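PDB 3OYZ: malate synthase from Haloferax volcanii, which catalyses the magnesium-dependent Claisen condensation of acetyl-CoA with glyoxylate and the hydrolysis of malyl-CoA to malate and CoA in the glyoxylate cycle. Local coordinates for residues A[99-102]-A[103-106]; A[136-139]-A[140-144]; A[63-66]-A[67-70]. All blocks are in the same frame, centred on the assembly; numbering follows the deposited sequence.

Contact 1. Residues A[99-102]-A[103-106]; sequences FQHM and LDIT
T106 grips the carbonyl of M102 twice at the last turn of helix 92-105. Its hydroxyl OG1 gives a hydrogen bond to M102 O at 2.8 Å. Its backbone N reaches the same oxygen at 3.1 Å, but the bond is bent, with an N-H...O angle of 139°. The hydroxyl comes in closer to the carbonyl plane than the N-H does. The chi1 of 46° sets OG1 between the backbone N and the carbonyl carbon, which turns it back over the last turn. The methyl CG2 also lies 3.4 Å from M102 O. A valine here would probably cost M102 O its hydroxyl bond and leave it with only the bent backbone bond from this position.

One turn back the bonds are regular. The N-H of L103, D104 and I105 point to the carbonyls of F99, Q100 and H101, and that of I105 is nearly straight. I105 lays CG1 along H101 O, 3.3 Å away. The D104 carboxylate passes the edge of the H101 ring, with OD2 4.0 Å from CD2 and the two planes 55° apart. This is a loose approach; H101 NE2 has a weak hydrogen bond to D60. F99 CZ and L103 CD2 just meet at 4.5 Å.

The helix lies between two others. H101 and I105 face helix 59-73, while F99 stacks on F136 of helix 127-143. M102, I105 and T106 rest on F119 of strand 118-121, so their side lies against the barrel sheet.

Contact 2. Residues A[136-139]-A[140-144]; sequences FFTI and VEHEH
H142 lies beside T138 one helical turn on, the two side chains pointing the same way. From H142, CB sits 3.6 Å from T138 O. Beyond it CG stays near that carbonyl, and CD2 brings the ring edge to T138 O at 3.2 Å, with the oxygen in the ring plane. CD2 also touches the methyl CG2 of T138 at 3.9 Å. At the tip NE2 turns to E148, its hydrogen-bond partner. The chi1 of -80° keeps the ring beside the backbone N, and so back over the preceding turn. T138 O also takes the backbone N-H of H142 at 3.0 Å. The T138 hydroxyl is bonded to D134 O.

The next pair, I139 and E143, also runs side by side, CG2 to CG at 4.0 Å. A water gives hydrogen bonds to both I139 O and E143 OE2, the latter at 2.7 Å. E143 bends at chi2 (-58°), which brings its carboxylate within reach of that water. H144 is the first residue to leave the helix.

Helix 127-143 links strands 118-121 and 152-157 in a beta-alpha-beta unit. F137 packs on F119 and I121 of the first strand, while I139 and V140 meet F99 of helix 92-105.

Contact 3. Residues A[63-66]-A[67-70]; sequences AENI and VEVI
N65 and E68 bring two flat groups side by side, pointing the same way, with the amide and carboxylate planes 82° apart and so almost perpendicular. The nearest atoms are two oxygens, N65 OD1 and E68 OE1, 4.0 Å apart. Each group has its polar partners beyond the pair. N65 ND2 gives hydrogen bonds to S27 OG and T19 O, and E68 OE2 makes a salt bridge with R32 of helix 29-36. The two bonds from ND2 are likely to fix the rotation of the amide, and R32 probably holds the carboxylate toward its own helix. E68 stretches out to reach it, with CG anti to the backbone N (chi1 -162°).

The setting is helix 59-73, which connects strands 45-49 and 80-81 of the TIM barrel in a beta-alpha-beta unit. N65 and V69 face helix 29-36. A63, I66 and V67 face helix 92-105, where I105 meets I66 and V67.

I66 and I70 make an apolar pair one turn apart. They lie alongside each other, and I66 CG2 touches I70 CD1 at 3.9 Å. CG1 of I70 also covers I66 O, at 3.4 Å. In V69, CG2 lies 3.4 Å from N65 O, which takes the backbone N-H of V69 at 2.9 Å. That bond and the one from E68 N to E64 O run nearly along the carbonyl direction. The bond from V67 N to A63 O is longer, 3.2 Å, and its donor stands above the carbonyl plane. I70 N reaches I66 O at 3.2 Å too, with a smaller tilt.

In the fold
The three contacts are short pieces, about two turns each, of three neighbouring helices on the outside of the barrel. Contact 1 lies in the middle. It touches contact 3 through packing of H101 and I105, and contact 2 through the F99-F136 stack and the L103 O to H144 bond. Contacts 2 and 3 do not touch; their nearest atoms are about 9 Å apart. Contact 3 is the most buried; its polar groups, the N65 amide and E68 carboxylate, bond to partners beyond the two segments. Contacts 1 and 2 are partly buried and both lie in the last turns of their helices. In contact 1 a threonine hydroxyl bonds a backbone carbonyl; in contact 2 a water bridges I139 O and E143.

Contact 1. Residues A[99-102]-A[103-106]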
loop_
_atom_site.group_PDB
_atom_site.type_symbol
_atom_site.label_atom_id
_atom_site.label_comp_id
_atom_site.label_asym_id
_atom_site.label_seq_id
_atom_site.Cartn_x
_atom_site.Cartn_y
_atom_site.Cartn_z
ATOM N N PHE A 99 -32.771 -3.436 -5.683
ATOM C CA PHE A 99 -33.570 -4.316 -4.884
ATOM C C PHE A 99 -34.847 -4.800 -5.649
ATOM O O PHE A 99 -35.201 -5.956 -5.516
ATOM C CB PHE A 99 -34.076 -3.479 -3.711
ATOM C CG PHE A 99 -35.111 -4.172 -2.858
ATOM C CD1 PHE A 99 -34.876 -5.413 -2.323
ATOM C CD2 PHE A 99 -36.317 -3.541 -2.600
ATOM C CE1 PHE A 99 -35.822 -6.074 -1.516
ATOM C CE2 PHE A 99 -37.282 -4.156 -1.793
ATOM C CZ PHE A 99 -37.029 -5.423 -1.234
ATOM N N GLN A 100 -35.606 -3.919 -6.294
ATOM C CA GLN A 100 -36.816 -4.441 -6.982
ATOM C C GLN A 100 -36.505 -5.508 -8.029
ATOM O O GLN A 100 -37.177 -6.532 -8.085
ATOM C CB GLN A 100 -37.587 -3.332 -7.683
ATOM C CG GLN A 100 -37.872 -2.111 -6.833
ATOM C CD GLN A 100 -38.488 -0.966 -7.667
ATOM O OE1 GLN A 100 -37.796 -0.032 -8.085
ATOM N NE2 GLN A 100 -39.803 -1.031 -7.897
ATOM N N HIS A 101 -35.435 -5.294 -8.788
ATOM C CA HIS A 101 -34.963 -6.325 -9.732
ATOM C C HIS A 101 -34.598 -7.601 -9.026
ATOM O O HIS A 101 -34.963 -8.645 -9.578
ATOM C CB HIS A 101 -33.900 -5.835 -10.739
ATOM C CG HIS A 101 -34.452 -4.917 -11.797
ATOM N ND1 HIS A 101 -33.705 -3.970 -12.470
ATOM C CD2 HIS A 101 -35.714 -4.800 -12.286
ATOM C CE1 HIS A 101 -34.464 -3.323 -13.344
ATOM N NE2 HIS A 101 -35.679 -3.827 -13.256
ATOM N N MET A 102 -33.969 -7.607 -7.829
ATOM C CA MET A 102 -33.580 -8.875 -7.246
ATOM C C MET A 102 -34.810 -9.580 -6.773
ATOM O O MET A 102 -34.870 -10.835 -6.708
ATOM C CB MET A 102 -32.737 -8.756 -5.925
ATOM C CG MET A 102 -31.374 -8.165 -6.101
ATOM S SD MET A 102 -30.273 -8.133 -4.616
ATOM C CE MET A 102 -30.917 -9.481 -3.711
ATOM N N LEU A 103 -35.748 -8.760 -6.304
ATOM C CA LEU A 103 -36.975 -9.347 -5.805
ATOM C C LEU A 103 -37.710 -10.108 -6.984
ATOM O O LEU A 103 -38.171 -11.239 -6.797
ATOM C CB LEU A 103 -37.819 -8.206 -5.252
ATOM C CG LEU A 103 -39.103 -8.529 -4.476
ATOM C CD1 LEU A 103 -38.892 -9.360 -3.199
ATOM C CD2 LEU A 103 -39.873 -7.230 -4.198
ATOM N N ASP A 104 -37.831 -9.492 -8.155
ATOM C CA ASP A 104 -38.421 -10.121 -9.377
ATOM C C ASP A 104 -37.681 -11.386 -9.782
ATOM O O ASP A 104 -38.283 -12.472 -9.923
ATOM C CB ASP A 104 -38.344 -9.167 -10.586
ATOM C CG ASP A 104 -39.182 -7.930 -10.419
ATOM O OD1 ASP A 104 -40.091 -7.966 -9.558
ATOM O OD2 ASP A 104 -38.938 -6.927 -11.144
ATOM N N ILE A 105 -36.355 -11.270 -9.904
ATOM C CA ILE A 105 -35.518 -12.390 -10.313
ATOM C C ILE A 105 -35.667 -13.595 -9.400
ATOM O O ILE A 105 -35.630 -14.726 -9.914
ATOM C CB ILE A 105 -34.067 -11.966 -10.554
ATOM C CG1 ILE A 105 -34.065 -10.979 -11.722
ATOM C CG2 ILE A 105 -33.163 -13.145 -10.769
ATOM C CD1 ILE A 105 -32.783 -10.121 -11.833
ATOM N N THR A 106 -35.879 -13.419 -8.090
ATOM C CA THR A 106 -35.877 -14.613 -7.233
ATOM C C THR A 106 -37.275 -15.159 -6.970
ATOM O O THR A 106 -37.459 -16.053 -6.151
ATOM C CB THR A 106 -35.268 -14.286 -5.820
ATOM O OG1 THR A 106 -35.883 -13.059 -5.410
ATOM C CG2 THR A 106 -33.768 -13.975 -5.957
#

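Contact 2. Residues A[136-139]-A[140-144]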
loop_
_atom_site.group_PDB
_atom_site.type_symbol
_atom_site.label_atom_id
_atom_site.label_comp_id
_atom_site.label_asym_id
_atom_site.label_seq_id
_atom_site.Cartn_x
_atom_site.Cartn_y
_atom_site.Cartn_z
ATOM N N PHE A 136 -31.551 -5.658 2.125
ATOM C CA PHE A 136 -32.334 -6.071 0.945
ATOM C C PHE A 136 -32.219 -7.547 0.609
ATOM O O PHE A 136 -33.226 -8.179 0.281
ATOM C CB PHE A 136 -31.987 -5.198 -0.246
ATOM C CG PHE A 136 -32.484 -3.803 -0.096
ATOM C CD1 PHE A 136 -33.814 -3.576 0.257
ATOM C CD2 PHE A 136 -31.678 -2.712 -0.403
ATOM C CE1 PHE A 136 -34.320 -2.263 0.300
ATOM C CE2 PHE A 136 -32.173 -1.386 -0.339
ATOM C CZ PHE A 136 -33.488 -1.180 0.031
ATOM N N PHE A 137 -31.036 -8.145 0.734
ATOM C CA PHE A 137 -30.900 -9.576 0.515
ATOM C C PHE A 137 -31.780 -10.316 1.521
ATOM O O PHE A 137 -32.489 -11.309 1.168
ATOM C CB PHE A 137 -29.446 -10.095 0.715
ATOM C CG PHE A 137 -28.539 -9.929 -0.438
ATOM C CD1 PHE A 137 -28.185 -11.039 -1.222
ATOM C CD2 PHE A 137 -28.052 -8.668 -0.778
ATOM C CE1 PHE A 137 -27.353 -10.850 -2.297
ATOM C CE2 PHE A 137 -27.230 -8.461 -1.837
ATOM C CZ PHE A 137 -26.844 -9.579 -2.612
ATOM N N THR A 138 -31.703 -9.922 2.800
ATOM C CA THR A 138 -32.503 -10.570 3.827
ATOM C C THR A 138 -34.023 -10.439 3.504
ATOM O O THR A 138 -34.794 -11.394 3.676
ATOM C CB THR A 138 -32.160 -9.950 5.210
ATOM O OG1 THR A 138 -30.772 -10.235 5.450
ATOM C CG2 THR A 138 -32.967 -10.671 6.294
ATOM N N ILE A 139 -34.446 -9.240 3.172
ATOM C CA ILE A 139 -35.882 -9.066 2.806
ATOM C C ILE A 139 -36.299 -9.964 1.615
ATOM O O ILE A 139 -37.315 -10.646 1.737
ATOM C CB ILE A 139 -36.182 -7.602 2.553
ATOM C CG1 ILE A 139 -36.284 -6.876 3.930
ATOM C CG2 ILE A 139 -37.522 -7.405 1.784
ATOM C CD1 ILE A 139 -36.120 -5.367 3.755
ATOM N N VAL A 140 -35.553 -9.957 0.516
ATOM C CA VAL A 140 -35.779 -10.863 -0.627
ATOM C C VAL A 140 -35.913 -12.307 -0.231
ATOM O O VAL A 140 -36.920 -12.946 -0.624
ATOM C CB VAL A 140 -34.677 -10.685 -1.694
ATOM C CG1 VAL A 140 -34.706 -11.852 -2.662
ATOM C CG2 VAL A 140 -34.797 -9.324 -2.326
ATOM N N GLU A 141 -34.941 -12.857 0.505
ATOM C CA GLU A 141 -35.030 -14.181 1.107
ATOM C C GLU A 141 -36.325 -14.488 1.844
ATOM O O GLU A 141 -36.987 -15.529 1.627
ATOM C CB GLU A 141 -33.821 -14.564 1.986
ATOM C CG GLU A 141 -32.551 -14.632 1.116
ATOM C CD GLU A 141 -31.251 -14.619 1.954
ATOM O OE1 GLU A 141 -31.266 -14.166 3.134
ATOM O OE2 GLU A 141 -30.201 -15.024 1.412
ATOM N N HIS A 142 -36.666 -13.594 2.760
ATOM C CA HIS A 142 -37.871 -13.813 3.550
ATOM C C HIS A 142 -39.135 -13.681 2.672
ATOM O O HIS A 142 -40.067 -14.449 2.845
ATOM C CB HIS A 142 -37.943 -12.874 4.760
ATOM C CG HIS A 142 -37.091 -13.346 5.908
ATOM N ND1 HIS A 142 -37.605 -14.032 6.985
ATOM C CD2 HIS A 142 -35.743 -13.355 6.068
ATOM C CE1 HIS A 142 -36.620 -14.363 7.808
ATOM N NE2 HIS A 142 -35.477 -13.973 7.262
ATOM N N GLU A 143 -39.176 -12.740 1.754
ATOM C CA GLU A 143 -40.352 -12.503 0.927
ATOM C C GLU A 143 -40.595 -13.758 0.050
ATOM O O GLU A 143 -41.740 -14.031 -0.293
ATOM C CB GLU A 143 -40.211 -11.282 0.019
ATOM C CG GLU A 143 -40.385 -9.978 0.783
ATOM C CD GLU A 143 -41.748 -9.901 1.488
ATOM O OE1 GLU A 143 -42.751 -10.094 0.754
ATOM O OE2 GLU A 143 -41.836 -9.685 2.730
ATOM N N HIS A 144 -39.589 -14.581 -0.227
ATOM C CA HIS A 144 -39.740 -15.589 -1.282
ATOM C C HIS A 144 -39.502 -16.957 -0.677
ATOM O O HIS A 144 -39.268 -17.904 -1.414
ATOM C CB HIS A 144 -38.783 -15.354 -2.457
ATOM C CG HIS A 144 -39.261 -14.300 -3.398
ATOM N ND1 HIS A 144 -40.600 -14.045 -3.583
ATOM C CD2 HIS A 144 -38.607 -13.448 -4.225
ATOM C CE1 HIS A 144 -40.755 -13.048 -4.437
ATOM N NE2 HIS A 144 -39.561 -12.681 -4.857
HETATM O O HOH W 1 -39.343 -9.947 3.775
#

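Contact 3. Residues A[63-66]-A[67-70]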
loop_
_atom_site.group_PDB
_atom_site.type_symbol
_atom_site.label_atom_id
_atom_site.label_comp_id
_atom_site.label_asym_id
_atom_site.label_seq_id
_atom_site.Cartn_x
_atom_site.Cartn_y
_atom_site.Cartn_z
ATOM N N ALA A 63 -33.588 -7.502 -16.952
ATOM C CA ALA A 63 -33.871 -8.354 -15.806
ATOM C C ALA A 63 -34.863 -9.473 -16.117
ATOM O O ALA A 63 -34.855 -10.538 -15.475
ATOM C CB ALA A 63 -34.434 -7.491 -14.668
ATOM N N GLU A 64 -35.788 -9.177 -17.039
ATOM C CA GLU A 64 -36.632 -10.274 -17.620
ATOM C C GLU A 64 -35.795 -11.313 -18.344
ATOM O O GLU A 64 -35.932 -12.509 -18.059
ATOM C CB GLU A 64 -37.786 -9.738 -18.492
ATOM C CG GLU A 64 -38.861 -9.184 -17.564
ATOM C CD GLU A 64 -39.709 -8.105 -18.238
ATOM O OE1 GLU A 64 -39.430 -7.756 -19.418
ATOM O OE2 GLU A 64 -40.643 -7.582 -17.578
ATOM N N ASN A 65 -34.821 -10.839 -19.122
ATOM C CA ASN A 65 -33.949 -11.768 -19.846
ATOM C C ASN A 65 -33.217 -12.655 -18.890
ATOM O O ASN A 65 -33.086 -13.868 -19.134
ATOM C CB ASN A 65 -32.955 -11.035 -20.758
ATOM C CG ASN A 65 -33.636 -10.483 -21.968
ATOM O OD1 ASN A 65 -34.806 -10.784 -22.119
ATOM N ND2 ASN A 65 -33.019 -9.582 -22.724
ATOM N N ILE A 66 -32.736 -12.052 -17.787
ATOM C CA ILE A 66 -32.109 -12.863 -16.755
ATOM C C ILE A 66 -33.005 -13.955 -16.238
ATOM O O ILE A 66 -32.600 -15.105 -16.057
ATOM C CB ILE A 66 -31.648 -11.959 -15.492
ATOM C CG1 ILE A 66 -30.420 -11.155 -15.884
ATOM C CG2 ILE A 66 -31.327 -12.880 -14.328
ATOM C CD1 ILE A 66 -30.072 -9.897 -14.907
ATOM N N VAL A 67 -34.230 -13.614 -15.886
ATOM C CA VAL A 67 -35.136 -14.670 -15.408
ATOM C C VAL A 67 -35.367 -15.775 -16.473
ATOM O O VAL A 67 -35.284 -16.977 -16.195
ATOM C CB VAL A 67 -36.523 -14.151 -14.979
ATOM C CG1 VAL A 67 -37.485 -15.343 -14.684
ATOM C CG2 VAL A 67 -36.443 -13.280 -13.762
ATOM N N GLU A 68 -35.604 -15.340 -17.698
ATOM C CA GLU A 68 -35.890 -16.271 -18.827
ATOM C C GLU A 68 -34.735 -17.218 -19.149
ATOM O O GLU A 68 -34.934 -18.449 -19.144
ATOM C CB GLU A 68 -36.244 -15.405 -20.037
ATOM C CG GLU A 68 -36.994 -16.081 -21.196
ATOM C CD GLU A 68 -36.839 -15.314 -22.503
ATOM O OE1 GLU A 68 -36.952 -14.070 -22.583
ATOM O OE2 GLU A 68 -36.581 -15.986 -23.518
ATOM N N VAL A 69 -33.530 -16.675 -19.379
ATOM C CA VAL A 69 -32.382 -17.539 -19.642
ATOM C C VAL A 69 -31.991 -18.475 -18.520
ATOM O O VAL A 69 -31.719 -19.671 -18.750
ATOM C CB VAL A 69 -31.145 -16.776 -20.096
ATOM C CG1 VAL A 69 -29.970 -17.747 -20.223
ATOM C CG2 VAL A 69 -31.466 -15.946 -21.358
ATOM N N ILE A 70 -31.957 -17.982 -17.275
ATOM C CA ILE A 70 -31.502 -18.866 -16.207
ATOM C C ILE A 70 -32.564 -19.934 -15.913
ATOM O O ILE A 70 -32.269 -21.065 -15.478
ATOM C CB ILE A 70 -31.219 -18.027 -14.860
ATOM C CG1 ILE A 70 -30.047 -17.080 -15.106
ATOM C CG2 ILE A 70 -30.918 -18.976 -13.732
ATOM C CD1 ILE A 70 -29.541 -16.338 -13.849
#